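Local coordinates for protein tRNA threonylcarbamoyladenosine dehydratase (Escherichia coli, PDB 4D79) that catalyses the ATP-dependent dehydration of threonylcarbamoyladenosine at position 37 to its cyclic form in tRNAs that read codons beginning with adenine, at residues Val67-Thr70 / Asn71-Ile74; His75-Arg78 / Asp79-Gly82; Val88-Glu91 / Arg92-Ile96; Thr245-Phe248 / Gly249-Val253. All blocks are in the same frame, centred on the assembly; numbering follows the deposited sequence.

Interaction 1: residues Val67-Thr70 / Asn71-Ile74; sequences VTNT and NRQI. With ATP (adenosine-5'-triphosphate), chain K.
Arg-72 and Gln-73 reach from the loop 71-74 to the triphosphate of ATP, while their backbone N-H groups turn back to Asn-69 O, the one from Gln-73 weakly; this is part of the nucleotide site of a Rossmann-like ThiF-family fold. Arg-72 NH2 donates to the bridging oxygen O3A at 2.6 Å, and NE makes a weak bond to O2A; two guanidinium nitrogens thus engage the alpha-beta part of the triphosphate, with O3B at the edge. Beside it, Gln-73 NE2 points almost straight at ATP O2B (3.0 Å, 168°). The same NE2 sits 3.4 Å above one face of the Arg-72 guanidinium, off toward its rim. Water 1 extends the contact to the gamma phosphate, accepting from Arg-72 NH2 and donating to ATP O1G, with Thr-68 OG1 as a further partner.

A second shell holds these groups. Arg-72 NH1 donates to Asn-71 OD1 at 2.9 Å, on a lone pair in the carbonyl plane, and weakly to Thr-68 O. An asparagine suits this place because its oxygen accepts from the arginine while its nitrogen donates to Ala-240 O. The amides of Asn-69 and Gln-73 stack with planes only 14° apart. Both oxygens have donors elsewhere: Cys-66 N for Asn-69 OD1 and Lys-85 NZ for Gln-73 OE1; the lysine bond fixes the amide flip that turns Gln-73 NE2 to the phosphate. The turn is closed by Arg-72 N on Asn-69 O (3.1 Å), and just before it Thr-70 OG1, beside its own backbone N (chi1 -63°), donates to Val-67 O at 2.6 Å.

Interaction 2: residues His75-Arg78 / Asp79-Gly82; sequences HALR and DNVG
Asn-80 ND2 donates to His-75 O at 2.8 Å, with an N-H...O angle of 170° and the acceptor close to the amide plane. Asparagine suits the position because its short side chain, with CG beside the backbone N (chi1 -66°), brings an N-H donor back across the turn to a main-chain carbonyl five residues earlier. Leu-77 runs alongside it, pointing the same way, and its CD1 comes to 3.8 Å from Asn-80 ND2; Val-88 of the next helix touches the amide too. The turn is closed a second time at Leu-77 O, which accepts from Asn-80 N (2.9 Å) and, weakly, from Val-81 N. With an alanine at Asn-80, His-75 O would probably lose this donor and the turn its side-chain tie.

Further out, Arg-78 and Asp-79 are opposite in charge, but NE and OD1 stay 4.6 Å apart and no N-H points at that oxygen, which lies well out of the guanidinium plane; the long arginine is poorly ordered. The backbone N of Asp-79 is hydrogen-bonded to Gln-95 OE1 of the second subunit. The chemistry implies a loop fixed by bonds to backbone carbonyls, whereas the charged ends at its surface attract each other only loosely.

Interaction 3: residues Val88-Glu91 / Arg92-Ile96; sequences VMAE and RIRQI
Arg-92 N bonds to Val-88 O (3.1 Å), the first of four i to i+4 bonds joining 88-91 to 92-95 in helix 85-96, which is the crossover helix of a beta-alpha-beta unit joining the neighbouring parallel strands 56-60 and 101-105. The arginine chain is extended from CG to NE, and its CD rests 4.0 Å from the methyl CE of Met-89, which lies at the guanidinium edge. The charged end is held elsewhere, by a salt bridge to Glu-47 and a bond to Ile-74 O of the second subunit, so a side chain with a long aliphatic stem and a charged end suits this place.

Ile-93 follows, N to Met-89 O at 2.9 Å. Its branched side chain faces the sheet, where Leu-59 and Val-102 receive it, and CG1 approaches Met-89 CE loosely.

Arg-94 lies back along the helix: its CG is beside the backbone N (chi1 -65°), and the extended chain lays one guanidinium face over Ala-90 CB, with NH2 at 3.9 Å. The small alanine admits this flat group. NH1 makes a weak salt bridge to Glu-91 OE1 (3.4 Å); the side chains cross near a right angle, their charged planes 50° apart. A leucine here would probably leave Glu-91 OE1 without its positive partner.

Gln-95 N reaches Glu-91 O, while its side-chain oxygen accepts from Asp-79 N of the second subunit. Its other end binds water 2, which accepts from Gln-95 NE2 at 3.0 Å and donates to Glu-91 OE2 at 3.2 Å.

Interaction 4: residues Thr245-Phe248 / Gly249-Val253; sequences TATF and GFVAV
Thr-245 O accepts from Gly-249 N at 3.3 Å, the first of four i to i+4 bonds joining 245-248 to 249-253. Its hydroxyl is engaged elsewhere, with Gly-40 O as the main partner, so a threonine here links the helix to the loop around the nucleotide. Gly-249 is buried, and a CB there would lie 3.5 Å from Ala-246 O.

Ala-246 meets the next turn twice over. Its carbonyl oxygen receives Phe-250 N at 2.8 Å and also lies over one face of the Phe-250 ring, 3.3 Å above the plane and displaced toward the rim. The ring, with CG beside the backbone N (chi1 -66°), runs back along the helix until CE2 is 4.3 Å from Ala-246 CB. Alanine suits this spot because Phe-250 of the second subunit packs on it as well.

Thr-247 O takes Val-251 N (2.8 Å), and the CG2 methyls of the two residues meet obliquely at 4.0 Å. The threonine thus shows a methyl to its neighbour, while OG1 turns to Met-243 O.

Phe-248 O accepts from Ala-252 N, with the alanine CB 3.5 Å from the same oxygen. The ring packs against strands 164-168 and 202-206 and on Val-41 and Ala-155.

Although the stretch is predicted to span a membrane, here it is a buried, largely apolar helix, one side against the sheet and another at the dimer interface of the Rossmann-like ThiF fold.

In the fold
All four contacts are local and run in series along the chain, none nesting in or crossing another. Interaction 1 and interaction 2 fold the long loop between strand 56-60 and helix 85-96 into two consecutive turns, which touch where Ala-76 packs on Asn-69 and Thr-70. Interaction 3 continues on that helix; Ile-74 meets Met-89 and Arg-92, and Val-88 packs on His-75 and Asn-80, so loop and helix form one unit. Interaction 4, far along the chain in helix 242-266, returns to interaction 1 through a weak hydrogen bond between Thr-245 OG1 and Arg-72 O, but does not touch interactions 2 or 3. All four also meet the second subunit, joining nucleotide site, sheet-flanking helices and dimer interface.

Interaction 1: residues Val67-Thr70 / Asn71-Ile74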
loop_
_atom_site.group_PDB
_atom_site.type_symbol
_atom_site.label_atom_id
_atom_site.label_comp_id
_atom_site.label_asym_id
_atom_site.label_seq_id
_atom_site.Cartn_x
_atom_site.Cartn_y
_atom_site.Cartn_z
ATOM N N VAL B 67 5.294 -5.930 -18.845
ATOM C CA VAL B 67 6.513 -5.556 -18.125
ATOM C C VAL B 67 6.412 -4.118 -17.638
ATOM O O VAL B 67 6.917 -3.783 -16.550
ATOM C CB VAL B 67 7.765 -5.770 -19.001
ATOM C CG1 VAL B 67 7.746 -4.876 -20.219
ATOM C CG2 VAL B 67 9.012 -5.492 -18.168
ATOM N N THR B 68 5.689 -3.271 -18.378
ATOM C CA THR B 68 5.524 -1.877 -17.990
ATOM C C THR B 68 4.604 -1.708 -16.790
ATOM O O THR B 68 4.545 -0.590 -16.254
ATOM C CB THR B 68 4.993 -1.014 -19.153
ATOM O OG1 THR B 68 3.705 -1.483 -19.551
ATOM C CG2 THR B 68 5.945 -1.008 -20.389
ATOM N N ASN B 69 3.909 -2.780 -16.359
ATOM C CA ASN B 69 3.138 -2.764 -15.113
ATOM C C ASN B 69 4.009 -2.792 -13.853
ATOM O O ASN B 69 3.486 -2.585 -12.750
ATOM C CB ASN B 69 2.195 -3.970 -14.990
ATOM C CG ASN B 69 1.164 -4.097 -16.111
ATOM O OD1 ASN B 69 0.606 -5.177 -16.272
ATOM N ND2 ASN B 69 0.897 -3.031 -16.859
ATOM N N THR B 70 5.304 -3.037 -13.990
ATOM C CA THR B 70 6.175 -3.331 -12.859
ATOM C C THR B 70 6.207 -2.210 -11.838
ATOM O O THR B 70 6.369 -2.472 -10.644
ATOM C CB THR B 70 7.568 -3.620 -13.399
ATOM O OG1 THR B 70 7.489 -4.791 -14.218
ATOM C CG2 THR B 70 8.580 -3.815 -12.289
ATOM N N ASN B 71 6.063 -0.959 -12.277
ATOM C CA ASN B 71 6.192 0.137 -11.341
ATOM C C ASN B 71 5.037 0.246 -10.371
ATOM O O ASN B 71 5.180 0.982 -9.395
ATOM C CB ASN B 71 6.335 1.468 -12.066
ATOM C CG ASN B 71 5.089 1.836 -12.882
ATOM O OD1 ASN B 71 4.483 0.981 -13.516
ATOM N ND2 ASN B 71 4.704 3.130 -12.847
ATOM N N ARG B 72 3.901 -0.444 -10.597
ATOM C CA ARG B 72 2.731 -0.146 -9.779
ATOM C C ARG B 72 1.726 -1.277 -9.561
ATOM O O ARG B 72 0.677 -0.993 -8.993
ATOM C CB ARG B 72 1.975 1.037 -10.411
ATOM C CG ARG B 72 1.342 0.643 -11.741
ATOM C CD ARG B 72 1.137 1.828 -12.644
ATOM N NE ARG B 72 0.346 1.540 -13.829
ATOM C CZ ARG B 72 0.827 1.061 -14.971
ATOM N NH1 ARG B 72 2.107 0.777 -15.108
ATOM N NH2 ARG B 72 0.006 0.862 -15.982
ATOM N N GLN B 73 1.981 -2.532 -9.949
ATOM C CA GLN B 73 1.006 -3.614 -9.853
ATOM C C GLN B 73 1.622 -4.833 -9.169
ATOM O O GLN B 73 2.719 -5.283 -9.522
ATOM C CB GLN B 73 0.453 -3.970 -11.255
ATOM C CG GLN B 73 -0.075 -2.719 -11.955
ATOM C CD GLN B 73 -0.805 -2.966 -13.266
ATOM O OE1 GLN B 73 -1.257 -4.061 -13.566
ATOM N NE2 GLN B 73 -0.958 -1.918 -14.033
ATOM N N ILE B 74 0.928 -5.353 -8.160
ATOM C CA ILE B 74 1.556 -6.339 -7.290
ATOM C C ILE B 74 1.854 -7.652 -8.012
ATOM O O ILE B 74 2.735 -8.403 -7.576
ATOM C CB ILE B 74 0.654 -6.550 -6.064
ATOM C CG1 ILE B 74 1.416 -7.311 -4.958
ATOM C CG2 ILE B 74 -0.600 -7.258 -6.460
ATOM C CD1 ILE B 74 0.688 -7.420 -3.669
HETATM P PG ATP K . -1.582 -0.041 -19.431
HETATM O O1G ATP K . -0.278 0.626 -19.794
HETATM O O2G ATP K . -1.614 -1.530 -19.680
HETATM O O3G ATP K . -2.806 0.721 -19.883
HETATM P PB ATP K . -2.861 -0.392 -16.921
HETATM O O1B ATP K . -4.153 0.072 -17.556
HETATM O O2B ATP K . -2.665 -1.825 -16.459
HETATM O O3B ATP K . -1.612 0.070 -17.828
HETATM P PA ATP K . -3.673 0.891 -14.548
HETATM O O1A ATP K . -4.401 2.121 -15.082
HETATM O O2A ATP K . -2.914 0.999 -13.253
HETATM O O3A ATP K . -2.564 0.531 -15.645
HETATM O "O5'" ATP K . -4.664 -0.397 -14.495
HETATM C "C5'" ATP K . -6.057 -0.368 -14.864
HETATM C "C4'" ATP K . -6.757 -1.733 -14.928
HETATM O "O4'" ATP K . -8.209 -1.625 -15.074
HETATM C "C3'" ATP K . -6.280 -2.573 -16.107
HETATM O "O3'" ATP K . -5.784 -3.854 -15.685
HETATM C "C2'" ATP K . -7.518 -2.742 -16.966
HETATM O "O2'" ATP K . -7.518 -3.969 -17.681
HETATM C "C1'" ATP K . -8.673 -2.661 -15.981
HETATM N N9 ATP K . -9.970 -2.445 -16.697
HETATM C C8 ATP K . -10.151 -1.463 -17.616
HETATM N N7 ATP K . -11.403 -1.476 -18.145
HETATM C C5 ATP K . -12.047 -2.492 -17.565
HETATM C C6 ATP K . -13.411 -3.022 -17.680
HETATM N N6 ATP K . -14.257 -2.453 -18.542
HETATM N N1 ATP K . -13.767 -4.080 -16.948
HETATM C C2 ATP K . -12.892 -4.668 -16.102
HETATM N N3 ATP K . -11.622 -4.234 -15.943
HETATM C C4 ATP K . -11.127 -3.152 -16.624
HETATM O O HOH W 1 1.715 -0.437 -18.074
#

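Interaction 2: residues His75-Arg78 / Asp79-Gly82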
loop_
_atom_site.group_PDB
_atom_site.type_symbol
_atom_site.label_atom_id
_atom_site.label_comp_id
_atom_site.label_asym_id
_atom_site.label_seq_id
_atom_site.Cartn_x
_atom_site.Cartn_y
_atom_site.Cartn_z
ATOM N N HIS B 75 1.140 -7.951 -9.079
ATOM C CA HIS B 75 1.315 -9.188 -9.839
ATOM C C HIS B 75 2.358 -9.077 -10.940
ATOM O O HIS B 75 2.616 -10.073 -11.627
ATOM C CB HIS B 75 -0.012 -9.624 -10.462
ATOM C CG HIS B 75 -0.689 -8.523 -11.211
ATOM N ND1 HIS B 75 -0.118 -7.892 -12.307
ATOM C CD2 HIS B 75 -1.864 -7.900 -10.982
ATOM C CE1 HIS B 75 -0.927 -6.931 -12.715
ATOM N NE2 HIS B 75 -1.990 -6.917 -11.925
ATOM N N ALA B 76 2.958 -7.904 -11.122
ATOM C CA ALA B 76 3.876 -7.660 -12.237
ATOM C C ALA B 76 5.251 -8.145 -11.798
ATOM O O ALA B 76 5.987 -7.472 -11.073
ATOM C CB ALA B 76 3.856 -6.193 -12.641
ATOM N N LEU B 77 5.546 -9.385 -12.175
ATOM C CA LEU B 77 6.803 -10.055 -11.882
ATOM C C LEU B 77 7.301 -10.649 -13.185
ATOM O O LEU B 77 6.507 -10.978 -14.069
ATOM C CB LEU B 77 6.645 -11.205 -10.854
ATOM C CG LEU B 77 6.021 -10.893 -9.494
ATOM C CD1 LEU B 77 5.820 -12.175 -8.652
ATOM C CD2 LEU B 77 6.896 -9.898 -8.756
ATOM N N ARG B 78 8.615 -10.857 -13.254
ATOM C CA ARG B 78 9.244 -11.360 -14.475
ATOM C C ARG B 78 8.512 -12.578 -15.022
ATOM O O ARG B 78 8.235 -12.673 -16.225
ATOM C CB ARG B 78 10.710 -11.706 -14.178
ATOM C CG ARG B 78 11.513 -12.223 -15.325
ATOM C CD ARG B 78 12.829 -12.782 -14.835
ATOM N NE ARG B 78 13.598 -13.340 -15.938
ATOM C CZ ARG B 78 14.868 -13.714 -15.844
ATOM N NH1 ARG B 78 15.502 -13.603 -14.684
ATOM N NH2 ARG B 78 15.496 -14.200 -16.909
ATOM N N ASP B 79 8.222 -13.538 -14.158
ATOM C CA ASP B 79 7.619 -14.793 -14.583
ATOM C C ASP B 79 6.117 -14.710 -14.840
ATOM O O ASP B 79 5.549 -15.684 -15.348
ATOM C CB ASP B 79 7.887 -15.896 -13.549
ATOM C CG ASP B 79 9.344 -16.300 -13.488
ATOM O OD1 ASP B 79 10.124 -15.920 -14.390
ATOM O OD2 ASP B 79 9.689 -17.065 -12.572
ATOM N N ASN B 80 5.457 -13.604 -14.503
ATOM C CA ASN B 80 4.034 -13.447 -14.786
ATOM C C ASN B 80 3.746 -12.713 -16.089
ATOM O O ASN B 80 2.584 -12.698 -16.524
ATOM C CB ASN B 80 3.359 -12.693 -13.641
ATOM C CG ASN B 80 3.369 -13.483 -12.363
ATOM O OD1 ASN B 80 3.527 -14.701 -12.377
ATOM N ND2 ASN B 80 3.157 -12.808 -11.263
ATOM N N VAL B 81 4.756 -12.102 -16.714
ATOM C CA VAL B 81 4.513 -11.297 -17.906
ATOM C C VAL B 81 3.897 -12.171 -18.982
ATOM O O VAL B 81 4.406 -13.254 -19.286
ATOM C CB VAL B 81 5.820 -10.652 -18.395
ATOM C CG1 VAL B 81 5.588 -9.930 -19.743
ATOM C CG2 VAL B 81 6.348 -9.694 -17.358
ATOM N N GLY B 82 2.802 -11.695 -19.581
ATOM C CA GLY B 82 2.083 -12.435 -20.604
ATOM C C GLY B 82 0.897 -13.246 -20.118
ATOM O O GLY B 82 0.114 -13.706 -20.948
#

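Interaction 3: residues Val88-Glu91 / Arg92-Ile96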
loop_
_atom_site.group_PDB
_atom_site.type_symbol
_atom_site.label_atom_id
_atom_site.label_comp_id
_atom_site.label_asym_id
_atom_site.label_seq_id
_atom_site.Cartn_x
_atom_site.Cartn_y
_atom_site.Cartn_z
ATOM N N VAL B 88 -3.545 -14.546 -12.474
ATOM C CA VAL B 88 -2.342 -14.443 -11.650
ATOM C C VAL B 88 -2.696 -13.993 -10.238
ATOM O O VAL B 88 -2.212 -14.548 -9.239
ATOM C CB VAL B 88 -1.340 -13.471 -12.307
ATOM C CG1 VAL B 88 -0.169 -13.147 -11.352
ATOM C CG2 VAL B 88 -0.809 -14.049 -13.589
ATOM N N MET B 89 -3.538 -12.963 -10.139
ATOM C CA MET B 89 -3.944 -12.452 -8.845
ATOM C C MET B 89 -4.799 -13.469 -8.088
ATOM O O MET B 89 -4.682 -13.593 -6.863
ATOM C CB MET B 89 -4.690 -11.135 -9.035
ATOM C CG MET B 89 -4.792 -10.310 -7.794
ATOM S SD MET B 89 -3.178 -9.769 -7.192
ATOM C CE MET B 89 -3.433 -9.826 -5.440
ATOM N N ALA B 90 -5.635 -14.234 -8.789
ATOM C CA ALA B 90 -6.429 -15.257 -8.107
ATOM C C ALA B 90 -5.542 -16.336 -7.493
ATOM O O ALA B 90 -5.795 -16.798 -6.377
ATOM C CB ALA B 90 -7.421 -15.900 -9.064
ATOM N N GLU B 91 -4.510 -16.772 -8.222
ATOM C CA GLU B 91 -3.605 -17.778 -7.679
ATOM C C GLU B 91 -2.867 -17.252 -6.459
ATOM O O GLU B 91 -2.591 -18.001 -5.508
ATOM C CB GLU B 91 -2.601 -18.231 -8.737
ATOM C CG GLU B 91 -1.766 -19.391 -8.246
ATOM C CD GLU B 91 -2.625 -20.585 -7.848
ATOM O OE1 GLU B 91 -3.721 -20.759 -8.438
ATOM O OE2 GLU B 91 -2.228 -21.313 -6.912
ATOM N N ARG B 92 -2.499 -15.973 -6.482
ATOM C CA ARG B 92 -1.881 -15.369 -5.316
ATOM C C ARG B 92 -2.831 -15.362 -4.124
ATOM O O ARG B 92 -2.416 -15.661 -2.993
ATOM C CB ARG B 92 -1.436 -13.957 -5.652
ATOM C CG ARG B 92 -0.673 -13.321 -4.538
ATOM C CD ARG B 92 -0.091 -11.963 -4.949
ATOM N NE ARG B 92 0.304 -11.258 -3.753
ATOM C CZ ARG B 92 1.454 -11.461 -3.120
ATOM N NH1 ARG B 92 2.348 -12.329 -3.603
ATOM N NH2 ARG B 92 1.692 -10.809 -1.994
ATOM N N ILE B 93 -4.102 -15.008 -4.349
ATOM C CA ILE B 93 -5.068 -14.974 -3.251
ATOM C C ILE B 93 -5.221 -16.359 -2.635
ATOM O O ILE B 93 -5.339 -16.494 -1.408
ATOM C CB ILE B 93 -6.412 -14.397 -3.735
ATOM C CG1 ILE B 93 -6.230 -12.896 -4.000
ATOM C CG2 ILE B 93 -7.504 -14.667 -2.703
ATOM C CD1 ILE B 93 -7.386 -12.249 -4.687
ATOM N N ARG B 94 -5.172 -17.407 -3.466
ATOM C CA ARG B 94 -5.272 -18.783 -2.970
ATOM C C ARG B 94 -4.061 -19.171 -2.126
ATOM O O ARG B 94 -4.162 -20.066 -1.275
ATOM C CB ARG B 94 -5.434 -19.756 -4.146
ATOM C CG ARG B 94 -6.754 -19.542 -4.916
ATOM C CD ARG B 94 -7.002 -20.539 -6.032
ATOM N NE ARG B 94 -8.137 -20.105 -6.860
ATOM C CZ ARG B 94 -8.067 -19.747 -8.140
ATOM N NH1 ARG B 94 -6.910 -19.784 -8.787
ATOM N NH2 ARG B 94 -9.173 -19.365 -8.783
ATOM N N GLN B 95 -2.906 -18.533 -2.362
ATOM C CA GLN B 95 -1.729 -18.718 -1.513
ATOM C C GLN B 95 -1.839 -17.934 -0.217
ATOM O O GLN B 95 -1.309 -18.368 0.815
ATOM C CB GLN B 95 -0.463 -18.303 -2.274
ATOM C CG GLN B 95 -0.027 -19.370 -3.234
ATOM C CD GLN B 95 0.789 -20.436 -2.512
ATOM O OE1 GLN B 95 1.709 -20.130 -1.731
ATOM N NE2 GLN B 95 0.433 -21.679 -2.727
ATOM N N ILE B 96 -2.529 -16.799 -0.253
ATOM C CA ILE B 96 -2.744 -16.011 0.947
ATOM C C ILE B 96 -3.718 -16.720 1.865
ATOM O O ILE B 96 -3.456 -16.893 3.061
ATOM C CB ILE B 96 -3.236 -14.604 0.593
ATOM C CG1 ILE B 96 -2.078 -13.804 -0.071
ATOM C CG2 ILE B 96 -3.731 -13.873 1.852
ATOM C CD1 ILE B 96 -2.492 -12.450 -0.612
HETATM O O HOH W 2 -1.916 -22.869 -4.130
#

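Interaction 4: residues Thr245-Phe248 / Gly249-Val253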
loop_
_atom_site.group_PDB
_atom_site.type_symbol
_atom_site.label_atom_id
_atom_site.label_comp_id
_atom_site.label_asym_id
_atom_site.label_seq_id
_atom_site.Cartn_x
_atom_site.Cartn_y
_atom_site.Cartn_z
ATOM N N THR B 245 -0.599 4.406 -5.949
ATOM C CA THR B 245 -1.686 3.635 -6.544
ATOM C C THR B 245 -2.152 2.549 -5.586
ATOM O O THR B 245 -3.358 2.344 -5.433
ATOM C CB THR B 245 -1.290 3.060 -7.922
ATOM O OG1 THR B 245 -0.280 2.068 -7.775
ATOM C CG2 THR B 245 -0.777 4.164 -8.881
ATOM N N ALA B 246 -1.216 1.922 -4.853
ATOM C CA ALA B 246 -1.608 0.926 -3.858
ATOM C C ALA B 246 -2.389 1.574 -2.728
ATOM O O ALA B 246 -3.337 0.974 -2.196
ATOM C CB ALA B 246 -0.389 0.209 -3.281
ATOM N N THR B 247 -1.987 2.779 -2.318
ATOM C CA THR B 247 -2.717 3.406 -1.233
ATOM C C THR B 247 -4.137 3.780 -1.658
ATOM O O THR B 247 -5.030 3.753 -0.809
ATOM C CB THR B 247 -1.935 4.605 -0.696
ATOM O OG1 THR B 247 -0.686 4.137 -0.195
ATOM C CG2 THR B 247 -2.654 5.258 0.473
ATOM N N PHE B 248 -4.357 4.157 -2.932
ATOM C CA PHE B 248 -5.725 4.302 -3.435
ATOM C C PHE B 248 -6.530 3.019 -3.169
ATOM O O PHE B 248 -7.626 3.059 -2.623
ATOM C CB PHE B 248 -5.707 4.624 -4.921
ATOM C CG PHE B 248 -5.732 6.090 -5.260
ATOM C CD1 PHE B 248 -4.618 6.911 -5.038
ATOM C CD2 PHE B 248 -6.832 6.651 -5.906
ATOM C CE1 PHE B 248 -4.620 8.270 -5.395
ATOM C CE2 PHE B 248 -6.829 8.013 -6.283
ATOM C CZ PHE B 248 -5.711 8.822 -6.010
ATOM N N GLY B 249 -5.964 1.867 -3.517
ATOM C CA GLY B 249 -6.661 0.616 -3.315
ATOM C C GLY B 249 -6.865 0.297 -1.851
ATOM O O GLY B 249 -7.920 -0.231 -1.473
ATOM N N PHE B 250 -5.858 0.599 -1.003
ATOM C CA PHE B 250 -5.984 0.329 0.424
ATOM C C PHE B 250 -7.018 1.237 1.076
ATOM O O PHE B 250 -7.803 0.782 1.930
ATOM C CB PHE B 250 -4.637 0.472 1.150
ATOM C CG PHE B 250 -3.623 -0.542 0.761
ATOM C CD1 PHE B 250 -3.982 -1.714 0.124
ATOM C CD2 PHE B 250 -2.277 -0.326 1.050
ATOM C CE1 PHE B 250 -3.045 -2.635 -0.232
ATOM C CE2 PHE B 250 -1.327 -1.271 0.695
ATOM C CZ PHE B 250 -1.693 -2.404 0.084
ATOM N N VAL B 251 -7.060 2.512 0.671
ATOM C CA VAL B 251 -8.071 3.410 1.216
ATOM C C VAL B 251 -9.467 2.974 0.765
ATOM O O VAL B 251 -10.433 3.012 1.544
ATOM C CB VAL B 251 -7.768 4.859 0.819
ATOM C CG1 VAL B 251 -8.976 5.760 1.071
ATOM C CG2 VAL B 251 -6.542 5.373 1.558
ATOM N N ALA B 252 -9.599 2.545 -0.489
ATOM C CA ALA B 252 -10.890 2.022 -0.947
ATOM C C ALA B 252 -11.361 0.829 -0.098
ATOM O O ALA B 252 -12.532 0.759 0.279
ATOM C CB ALA B 252 -10.802 1.634 -2.419
ATOM N N VAL B 253 -10.471 -0.124 0.189
ATOM C CA VAL B 253 -10.850 -1.301 0.997
ATOM C C VAL B 253 -11.231 -0.893 2.411
ATOM O O VAL B 253 -12.292 -1.284 2.920
ATOM C CB VAL B 253 -9.722 -2.341 0.974
ATOM C CG1 VAL B 253 -9.911 -3.445 1.949
ATOM C CG2 VAL B 253 -9.624 -2.924 -0.433
#